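Long-range contacts in thiamine-phosphate synthase (Pyrococcus furiosus, PDB 1XI3), which probably joins a thiazole phosphate to a pyrimidine diphosphate, with magnesium as cofactor, to make thiamine phosphate and release diphosphate: residues 83-94 / 105-116; 172-181 / 205-214. All blocks are in the same frame, centred on the assembly; numbering follows the deposited sequence.

The two contacts lie on opposite sides of the chain's centre in a TIM barrel, their own centres about 26 Å apart, and share no helix or strand. Contact 1 belongs to the barrel wall: adjacent parallel strands 89-92 and 110-115 are joined chiefly by backbone hydrogen bonds, and ten of its nineteen touching residues are buried, against four of thirteen in contact 2. Contact 2 lies further out, where helix 176-180 packs against the C-terminal helix 199-214; there side chains make most of the contact, a leucine-centred apolar seam bordered by two salt bridges between exposed or partly exposed residues. Contact 1 reaches the predicted pyrimidine site through Ser-114, whereas in contact 2 Asn-172 merely lies near the predicted thiazole phosphate site.

Contact 1: residues 83-94 / 105-116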
loop_
_atom_site.group_PDB
_atom_site.type_symbol
_atom_site.label_atom_id
_atom_site.label_comp_id
_atom_site.label_asym_id
_atom_site.label_seq_id
_atom_site.Cartn_x
_atom_site.Cartn_y
_atom_site.Cartn_z
ATOM N N LEU A 83 -7.691 2.546 5.132
ATOM C CA LEU A 83 -7.778 2.670 6.602
ATOM C C LEU A 83 -7.382 4.087 7.050
ATOM O O LEU A 83 -8.058 4.695 7.911
ATOM C CB LEU A 83 -6.882 1.643 7.270
ATOM C CG LEU A 83 -7.352 0.187 7.183
ATOM C CD1 LEU A 83 -6.240 -0.703 7.701
ATOM C CD2 LEU A 83 -8.603 -0.053 7.990
ATOM N N ALA A 84 -6.290 4.592 6.494
ATOM C CA ALA A 84 -5.709 5.876 6.934
ATOM C C ALA A 84 -6.680 7.034 6.672
ATOM O O ALA A 84 -6.740 7.970 7.468
ATOM C CB ALA A 84 -4.459 6.147 6.259
ATOM N N VAL A 85 -7.435 6.969 5.578
ATOM C CA VAL A 85 -8.403 8.052 5.242
ATOM C C VAL A 85 -9.854 7.757 5.670
ATOM O O VAL A 85 -10.768 8.566 5.406
ATOM C CB VAL A 85 -8.317 8.448 3.759
ATOM C CG1 VAL A 85 -6.878 8.709 3.365
ATOM C CG2 VAL A 85 -9.008 7.430 2.863
ATOM N N ASP A 86 -10.064 6.646 6.388
ATOM C CA ASP A 86 -11.377 6.213 6.841
ATOM C C ASP A 86 -12.363 6.082 5.711
ATOM O O ASP A 86 -13.532 6.430 5.790
ATOM C CB ASP A 86 -11.923 7.148 7.922
ATOM C CG ASP A 86 -12.979 6.496 8.796
ATOM O OD1 ASP A 86 -13.741 7.263 9.462
ATOM O OD2 ASP A 86 -13.092 5.238 8.824
ATOM N N ALA A 87 -11.899 5.500 4.614
ATOM C CA ALA A 87 -12.805 5.172 3.539
ATOM C C ALA A 87 -13.826 4.153 3.969
ATOM O O ALA A 87 -13.609 3.392 4.941
ATOM C CB ALA A 87 -12.006 4.637 2.347
ATOM N N ASP A 88 -14.943 4.108 3.253
ATOM C CA ASP A 88 -15.965 3.124 3.502
ATOM C C ASP A 88 -15.506 1.710 3.129
ATOM O O ASP A 88 -15.952 0.738 3.740
ATOM C CB ASP A 88 -17.236 3.481 2.786
ATOM C CG ASP A 88 -17.781 4.848 3.243
ATOM O OD1 ASP A 88 -18.105 4.981 4.454
ATOM O OD2 ASP A 88 -17.832 5.757 2.435
ATOM N N GLY A 89 -14.626 1.617 2.117
ATOM C CA GLY A 89 -14.212 0.300 1.649
ATOM C C GLY A 89 -13.032 0.322 0.732
ATOM O O GLY A 89 -12.425 1.360 0.459
ATOM N N VAL A 90 -12.716 -0.874 0.250
ATOM C CA VAL A 90 -11.597 -1.085 -0.670
ATOM C C VAL A 90 -12.088 -2.038 -1.778
ATOM O O VAL A 90 -12.910 -2.921 -1.524
ATOM C CB VAL A 90 -10.373 -1.694 0.059
ATOM C CG1 VAL A 90 -10.736 -3.047 0.700
ATOM C CG2 VAL A 90 -9.171 -1.780 -0.854
ATOM N N GLN A 91 -11.613 -1.808 -2.989
ATOM C CA GLN A 91 -11.880 -2.692 -4.129
ATOM C C GLN A 91 -10.645 -3.569 -4.337
ATOM O O GLN A 91 -9.520 -3.043 -4.394
ATOM C CB GLN A 91 -12.128 -1.859 -5.398
ATOM C CG GLN A 91 -12.477 -2.696 -6.615
ATOM C CD GLN A 91 -13.862 -3.193 -6.537
ATOM O OE1 GLN A 91 -14.709 -2.604 -5.830
ATOM N NE2 GLN A 91 -14.144 -4.295 -7.251
ATOM N N LEU A 92 -10.865 -4.868 -4.474
ATOM C CA LEU A 92 -9.768 -5.830 -4.584
ATOM C C LEU A 92 -9.931 -6.728 -5.807
ATOM O O LEU A 92 -10.965 -7.351 -5.982
ATOM C CB LEU A 92 -9.704 -6.720 -3.341
ATOM C CG LEU A 92 -9.482 -6.012 -2.008
ATOM C CD1 LEU A 92 -9.662 -6.998 -0.870
ATOM C CD2 LEU A 92 -8.157 -5.330 -1.946
ATOM N N GLY A 93 -8.852 -6.808 -6.574
ATOM C CA GLY A 93 -8.753 -7.652 -7.759
ATOM C C GLY A 93 -7.727 -8.757 -7.577
ATOM O O GLY A 93 -7.100 -8.908 -6.531
ATOM N N PRO A 94 -7.540 -9.560 -8.632
ATOM C CA PRO A 94 -6.643 -10.737 -8.609
ATOM C C PRO A 94 -5.180 -10.444 -8.215
ATOM O O PRO A 94 -4.497 -11.361 -7.715
ATOM C CB PRO A 94 -6.708 -11.246 -10.052
ATOM C CG PRO A 94 -7.943 -10.695 -10.611
ATOM C CD PRO A 94 -8.252 -9.411 -9.909
ATOM N N ILE A 105 -7.262 -7.789 8.459
ATOM C CA ILE A 105 -6.544 -6.600 8.868
ATOM C C ILE A 105 -7.414 -5.335 8.905
ATOM O O ILE A 105 -7.048 -4.350 9.553
ATOM C CB ILE A 105 -5.259 -6.355 8.026
ATOM C CG1 ILE A 105 -5.561 -6.087 6.552
ATOM C CG2 ILE A 105 -4.351 -7.551 8.133
ATOM C CD1 ILE A 105 -4.388 -5.501 5.825
ATOM N N ALA A 106 -8.570 -5.393 8.251
ATOM C CA ALA A 106 -9.447 -4.238 8.124
ATOM C C ALA A 106 -10.886 -4.696 8.239
ATOM O O ALA A 106 -11.645 -4.644 7.297
ATOM C CB ALA A 106 -9.181 -3.542 6.803
ATOM N N PRO A 107 -11.266 -5.176 9.442
ATOM C CA PRO A 107 -12.570 -5.796 9.567
ATOM C C PRO A 107 -13.794 -4.901 9.374
ATOM O O PRO A 107 -14.899 -5.428 9.220
ATOM C CB PRO A 107 -12.554 -6.346 11.012
ATOM C CG PRO A 107 -11.491 -5.620 11.707
ATOM C CD PRO A 107 -10.476 -5.248 10.680
ATOM N N ASN A 108 -13.620 -3.596 9.439
ATOM C CA ASN A 108 -14.754 -2.673 9.243
ATOM C C ASN A 108 -14.935 -2.148 7.818
ATOM O O ASN A 108 -15.932 -1.479 7.551
ATOM C CB ASN A 108 -14.657 -1.511 10.218
ATOM C CG ASN A 108 -14.732 -1.966 11.652
ATOM O OD1 ASN A 108 -15.273 -3.013 11.942
ATOM N ND2 ASN A 108 -14.175 -1.175 12.551
ATOM N N LEU A 109 -14.006 -2.449 6.900
ATOM C CA LEU A 109 -14.124 -2.003 5.532
ATOM C C LEU A 109 -15.097 -2.851 4.736
ATOM O O LEU A 109 -15.152 -4.088 4.889
ATOM C CB LEU A 109 -12.735 -2.035 4.813
ATOM C CG LEU A 109 -11.708 -1.042 5.247
ATOM C CD1 LEU A 109 -10.437 -1.252 4.432
ATOM C CD2 LEU A 109 -12.161 0.403 5.178
ATOM N N ILE A 110 -15.853 -2.194 3.877
ATOM C CA ILE A 110 -16.641 -2.868 2.862
ATOM C C ILE A 110 -15.665 -3.348 1.807
ATOM O O ILE A 110 -14.817 -2.600 1.368
ATOM C CB ILE A 110 -17.636 -1.899 2.231
ATOM C CG1 ILE A 110 -18.619 -1.385 3.291
ATOM C CG2 ILE A 110 -18.356 -2.549 1.077
ATOM C CD1 ILE A 110 -19.453 -0.258 2.863
ATOM N N ILE A 111 -15.816 -4.599 1.400
ATOM C CA ILE A 111 -14.954 -5.210 0.404
ATOM C C ILE A 111 -15.686 -5.369 -0.931
ATOM O O ILE A 111 -16.682 -6.090 -1.039
ATOM C CB ILE A 111 -14.483 -6.594 0.849
ATOM C CG1 ILE A 111 -13.779 -6.541 2.220
ATOM C CG2 ILE A 111 -13.588 -7.234 -0.245
ATOM C CD1 ILE A 111 -12.576 -5.711 2.359
ATOM N N GLY A 112 -15.178 -4.706 -1.952
ATOM C CA GLY A 112 -15.609 -4.955 -3.294
ATOM C C GLY A 112 -14.591 -5.866 -3.949
ATOM O O GLY A 112 -13.394 -5.690 -3.740
ATOM N N ALA A 113 -15.075 -6.793 -4.769
ATOM C CA ALA A 113 -14.217 -7.698 -5.524
ATOM C C ALA A 113 -14.362 -7.492 -7.026
ATOM O O ALA A 113 -15.486 -7.558 -7.557
ATOM C CB ALA A 113 -14.557 -9.132 -5.143
ATOM N N SER A 114 -13.234 -7.309 -7.725
ATOM C CA SER A 114 -13.205 -7.173 -9.175
ATOM C C SER A 114 -13.166 -8.582 -9.753
ATOM O O SER A 114 -12.237 -9.346 -9.446
ATOM C CB SER A 114 -11.989 -6.384 -9.658
ATOM O OG SER A 114 -12.024 -5.021 -9.243
ATOM N N VAL A 115 -14.176 -8.933 -10.524
ATOM C CA VAL A 115 -14.346 -10.326 -11.011
ATOM C C VAL A 115 -14.585 -10.299 -12.508
ATOM O O VAL A 115 -15.261 -9.420 -13.027
ATOM C CB VAL A 115 -15.459 -11.066 -10.289
ATOM C CG1 VAL A 115 -15.159 -11.126 -8.772
ATOM C CG2 VAL A 115 -16.821 -10.459 -10.578
ATOM N N TYR A 116 -14.039 -11.302 -13.200
ATOM C CA TYR A 116 -14.019 -11.321 -14.668
ATOM C C TYR A 116 -14.554 -12.655 -15.247
ATOM O O TYR A 116 -14.341 -12.975 -16.474
ATOM C CB TYR A 116 -12.600 -11.092 -15.148
ATOM C CG TYR A 116 -11.970 -9.781 -14.673
ATOM C CD1 TYR A 116 -12.041 -8.631 -15.460
ATOM C CD2 TYR A 116 -11.335 -9.699 -13.434
ATOM C CE1 TYR A 116 -11.495 -7.449 -15.044
ATOM C CE2 TYR A 116 -10.768 -8.496 -13.004
ATOM C CZ TYR A 116 -10.866 -7.378 -13.820
ATOM O OH TYR A 116 -10.317 -6.156 -13.444
HETATM O O HOH W 1 -17.333 0.848 6.114
#
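Val-90 and Ile-111 stand side by side on neighbouring parallel strands of the TIM barrel, within the beta-alpha-beta unit formed by strand 89-92, helix 99-105 and strand 110-115. Five backbone hydrogen bonds zip the strands together, from Ile-110 N to Asp-88 O at one end to Ser-114 N to Leu-92 O at the other. The tight part lies on the helix-facing side, where Val-90 CG1 meets Ile-111 CD1 at 3.6 Å; Leu-109 CD1 lies against both Val-90 CG1 and Leu-83 CD2 at 4.2 Å. The Asp-88 end is the solvent side: a water donates to Asp-88 O and to Asn-108 O, bridging the two backbones. On the opposite sheet face, Gln-91 sends CG away from its own backbone N (chi1 -177°) and then bends at chi2, which carries its amide over Gly-112 to Ser-114, a residue predicted to bind the pyrimidine substrate. Gln-91 OE1 also makes a weak hydrogen bond with Tyr-131 OH. A leucine here would probably leave Ser-114 OG without this donor and free its hydroxyl to turn. The bond itself, from Gln-91 NE2 to Ser-114 OG, measures 3.0 Å, with OG 12° out of the amide plane.

Contact 2: residues 172-181 / 205-214; sequences NKDNAREVLK and ELRKIVEEVL
Leu-180 fits as a knob into a hole formed by Ile-209, Val-210, Val-213 and Leu-214, packing helix 176-180 against the C-terminal helix 199-214; the short axes run 9.9 Å apart and cross at -39°. Its CB rests on Val-213 CG1 at 3.7 Å. With CG anti to the carbonyl carbon (chi1 -73°), the two methyls part beyond it: CD1 reaches Ile-209 CG2 and the backbone CA of Val-210, each at 3.9 Å, while CD2 meets Leu-214 CD2 at 4.0 Å, the two leucines lying about at right angles. Ala-176 CB continues this apolar seam between Leu-206 CD2 and Ile-209 CG2.

Charged side chains border it. Arg-177 lays its CG against Val-213 CG2 and its guanidinium over Ile-209 CG2, which lies beneath the centre of one face; at the edge, NH2 forms a salt bridge with Glu-212 OE1 at 2.7 Å, the guanidinium and carboxylate planes being 38° apart. At the other end, Lys-173 bends at chi3 to bring NZ within 2.6 Å of Glu-205 OE1, a second salt bridge that meets the carboxylate on its syn side. Ile-209 CD1 packs against the Lys-173 backbone. Inward, Leu-180, Leu-206 and Val-210 all touch Ile-187 of strand 186-189, so both helices cover that barrel strand; Val-179 touches Ile-187 too and also packs on Leu-151 and Leu-154 of helix 150-160.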
loop_
_atom_site.group_PDB
_atom_site.type_symbol
_atom_site.label_atom_id
_atom_site.label_comp_id
_atom_site.label_asym_id
_atom_site.label_seq_id
_atom_site.Cartn_x
_atom_site.Cartn_y
_atom_site.Cartn_z
ATOM N N ASN A 172 -21.298 3.532 -21.023
ATOM C CA ASN A 172 -21.591 4.915 -21.279
ATOM C C ASN A 172 -23.077 5.131 -21.503
ATOM O O ASN A 172 -23.844 4.219 -21.361
ATOM C CB ASN A 172 -20.752 5.423 -22.463
ATOM C CG ASN A 172 -21.002 4.639 -23.730
ATOM O OD1 ASN A 172 -22.152 4.402 -24.118
ATOM N ND2 ASN A 172 -19.928 4.201 -24.368
ATOM N N LYS A 173 -23.475 6.368 -21.804
ATOM C CA LYS A 173 -24.906 6.708 -21.879
ATOM C C LYS A 173 -25.646 5.962 -22.980
ATOM O O LYS A 173 -26.851 5.778 -22.893
ATOM C CB LYS A 173 -25.111 8.223 -22.061
ATOM C CG LYS A 173 -24.532 8.782 -23.342
ATOM C CD LYS A 173 -24.961 10.232 -23.565
ATOM C CE LYS A 173 -23.791 11.172 -23.552
ATOM N NZ LYS A 173 -24.244 12.591 -23.612
ATOM N N ASP A 174 -24.907 5.513 -23.988
ATOM C CA ASP A 174 -25.487 4.776 -25.107
ATOM C C ASP A 174 -25.767 3.304 -24.814
ATOM O O ASP A 174 -26.622 2.724 -25.452
ATOM C CB ASP A 174 -24.579 4.893 -26.334
ATOM C CG ASP A 174 -24.443 6.349 -26.845
ATOM O OD1 ASP A 174 -25.390 7.151 -26.675
ATOM O OD2 ASP A 174 -23.384 6.690 -27.406
ATOM N N ASN A 175 -25.012 2.674 -23.903
ATOM C CA ASN A 175 -25.221 1.262 -23.574
ATOM C C ASN A 175 -25.667 1.045 -22.135
ATOM O O ASN A 175 -25.986 -0.081 -21.746
ATOM C CB ASN A 175 -23.980 0.410 -23.887
ATOM C CG ASN A 175 -22.735 0.878 -23.154
ATOM O OD1 ASN A 175 -22.819 1.344 -22.019
ATOM N ND2 ASN A 175 -21.581 0.756 -23.798
ATOM N N ALA A 176 -25.760 2.123 -21.364
ATOM C CA ALA A 176 -26.125 2.016 -19.954
ATOM C C ALA A 176 -27.471 1.346 -19.694
ATOM O O ALA A 176 -27.569 0.503 -18.813
ATOM C CB ALA A 176 -26.034 3.369 -19.277
ATOM N N ARG A 177 -28.527 1.651 -20.470
ATOM C CA ARG A 177 -29.817 0.947 -20.247
ATOM C C ARG A 177 -29.719 -0.552 -20.437
ATOM O O ARG A 177 -30.222 -1.305 -19.621
ATOM C CB ARG A 177 -30.946 1.477 -21.155
ATOM C CG ARG A 177 -31.458 2.793 -20.729
ATOM C CD ARG A 177 -32.811 3.125 -21.393
ATOM N NE ARG A 177 -33.467 4.134 -20.574
ATOM C CZ ARG A 177 -33.164 5.420 -20.629
ATOM N NH1 ARG A 177 -32.241 5.849 -21.469
ATOM N NH2 ARG A 177 -33.775 6.285 -19.837
ATOM N N GLU A 178 -29.065 -1.004 -21.519
ATOM C CA GLU A 178 -28.954 -2.415 -21.750
ATOM C C GLU A 178 -28.177 -3.062 -20.606
ATOM O O GLU A 178 -28.506 -4.153 -20.186
ATOM C CB GLU A 178 -28.278 -2.719 -23.081
ATOM C CG GLU A 178 -28.558 -4.144 -23.564
ATOM N N VAL A 179 -27.135 -2.382 -20.125
ATOM C CA VAL A 179 -26.365 -2.915 -18.977
ATOM C C VAL A 179 -27.267 -3.032 -17.732
ATOM O O VAL A 179 -27.335 -4.076 -17.069
ATOM C CB VAL A 179 -25.108 -2.054 -18.677
ATOM C CG1 VAL A 179 -24.421 -2.515 -17.420
ATOM C CG2 VAL A 179 -24.111 -2.107 -19.862
ATOM N N LEU A 180 -27.988 -1.961 -17.446
ATOM C CA LEU A 180 -28.860 -1.913 -16.270
ATOM C C LEU A 180 -29.975 -2.988 -16.311
ATOM O O LEU A 180 -30.353 -3.563 -15.287
ATOM C CB LEU A 180 -29.421 -0.506 -16.144
ATOM C CG LEU A 180 -28.415 0.550 -15.670
ATOM C CD1 LEU A 180 -28.807 1.959 -16.037
ATOM C CD2 LEU A 180 -28.192 0.430 -14.125
ATOM N N LYS A 181 -30.447 -3.315 -17.519
ATOM C CA LYS A 181 -31.468 -4.346 -17.669
ATOM C C LYS A 181 -30.967 -5.774 -17.405
ATOM O O LYS A 181 -31.757 -6.718 -17.350
ATOM C CB LYS A 181 -32.094 -4.238 -19.062
ATOM C CG LYS A 181 -33.002 -3.048 -19.243
ATOM C CD LYS A 181 -33.864 -3.200 -20.522
ATOM C CE LYS A 181 -33.437 -2.298 -21.612
ATOM N NZ LYS A 181 -34.322 -2.345 -22.851
ATOM N N GLU A 205 -26.412 12.889 -16.535
ATOM C CA GLU A 205 -27.056 12.078 -17.575
ATOM C C GLU A 205 -27.118 10.609 -17.186
ATOM O O GLU A 205 -28.130 9.947 -17.328
ATOM C CB GLU A 205 -26.274 12.173 -18.868
ATOM C CG GLU A 205 -26.286 13.542 -19.519
ATOM C CD GLU A 205 -25.368 13.619 -20.742
ATOM O OE1 GLU A 205 -24.733 12.594 -21.103
ATOM O OE2 GLU A 205 -25.284 14.720 -21.334
ATOM N N LEU A 206 -26.006 10.097 -16.683
ATOM C CA LEU A 206 -25.964 8.719 -16.273
ATOM C C LEU A 206 -26.844 8.485 -15.090
ATOM O O LEU A 206 -27.516 7.468 -15.015
ATOM C CB LEU A 206 -24.502 8.288 -15.993
ATOM C CG LEU A 206 -23.708 8.076 -17.278
ATOM C CD1 LEU A 206 -22.161 8.151 -17.026
ATOM C CD2 LEU A 206 -24.074 6.773 -17.958
ATOM N N ARG A 207 -26.857 9.411 -14.135
ATOM C CA ARG A 207 -27.645 9.236 -12.941
ATOM C C ARG A 207 -29.131 9.136 -13.282
ATOM O O ARG A 207 -29.871 8.349 -12.683
ATOM C CB ARG A 207 -27.430 10.397 -11.969
ATOM C CG ARG A 207 -28.250 10.309 -10.659
ATOM C CD ARG A 207 -27.970 9.087 -9.845
ATOM N NE ARG A 207 -28.863 8.967 -8.716
ATOM C CZ ARG A 207 -28.758 9.628 -7.557
ATOM N NH1 ARG A 207 -27.726 10.440 -7.271
ATOM N NH2 ARG A 207 -29.687 9.434 -6.628
ATOM N N LYS A 208 -29.538 9.965 -14.220
ATOM C CA LYS A 208 -30.921 9.972 -14.685
ATOM C C LYS A 208 -31.278 8.622 -15.285
ATOM O O LYS A 208 -32.313 8.044 -14.942
ATOM C CB LYS A 208 -31.107 11.064 -15.723
ATOM C CG LYS A 208 -32.606 11.284 -16.111
ATOM C CD LYS A 208 -32.758 12.561 -16.899
ATOM N N ILE A 209 -30.398 8.123 -16.158
ATOM C CA ILE A 209 -30.581 6.805 -16.786
ATOM C C ILE A 209 -30.717 5.735 -15.722
ATOM O O ILE A 209 -31.611 4.905 -15.753
ATOM C CB ILE A 209 -29.445 6.455 -17.786
ATOM C CG1 ILE A 209 -29.447 7.424 -18.988
ATOM C CG2 ILE A 209 -29.583 5.014 -18.275
ATOM C CD1 ILE A 209 -28.244 7.267 -19.918
ATOM N N VAL A 210 -29.804 5.737 -14.754
ATOM C CA VAL A 210 -29.918 4.835 -13.646
ATOM C C VAL A 210 -31.266 4.915 -12.914
ATOM O O VAL A 210 -31.855 3.872 -12.609
ATOM C CB VAL A 210 -28.762 5.060 -12.637
ATOM C CG1 VAL A 210 -28.966 4.259 -11.408
ATOM C CG2 VAL A 210 -27.433 4.628 -13.307
ATOM N N GLU A 211 -31.719 6.130 -12.618
ATOM C CA GLU A 211 -32.953 6.298 -11.838
ATOM C C GLU A 211 -34.151 5.790 -12.658
ATOM O O GLU A 211 -35.037 5.109 -12.143
ATOM C CB GLU A 211 -33.161 7.754 -11.455
ATOM C CG GLU A 211 -32.199 8.274 -10.366
ATOM C CD GLU A 211 -32.330 7.558 -9.050
ATOM O OE1 GLU A 211 -33.442 7.071 -8.744
ATOM O OE2 GLU A 211 -31.320 7.469 -8.302
ATOM N N GLU A 212 -34.134 6.144 -13.918
ATOM C CA GLU A 212 -35.179 5.722 -14.876
ATOM C C GLU A 212 -35.282 4.216 -15.132
ATOM O O GLU A 212 -36.362 3.697 -15.313
ATOM C CB GLU A 212 -34.960 6.468 -16.172
ATOM C CG GLU A 212 -35.345 7.929 -15.985
ATOM C CD GLU A 212 -35.229 8.745 -17.211
ATOM O OE1 GLU A 212 -34.658 8.269 -18.205
ATOM O OE2 GLU A 212 -35.715 9.900 -17.161
ATOM N N VAL A 213 -34.170 3.487 -15.150
ATOM C CA VAL A 213 -34.265 2.048 -15.336
ATOM C C VAL A 213 -34.538 1.363 -14.032
ATOM O O VAL A 213 -35.444 0.554 -13.949
ATOM C CB VAL A 213 -32.998 1.451 -16.012
ATOM C CG1 VAL A 213 -33.125 -0.073 -16.144
ATOM C CG2 VAL A 213 -32.771 2.089 -17.344
ATOM N N LEU A 214 -33.761 1.697 -12.990
ATOM C CA LEU A 214 -33.887 0.997 -11.719
ATOM C C LEU A 214 -35.136 1.396 -10.934
ATOM O O LEU A 214 -35.649 0.587 -10.171
ATOM C CB LEU A 214 -32.632 1.216 -10.853
ATOM C CG LEU A 214 -31.322 0.685 -11.468
ATOM C CD1 LEU A 214 -30.217 0.616 -10.398
ATOM C CD2 LEU A 214 -31.489 -0.663 -12.072
#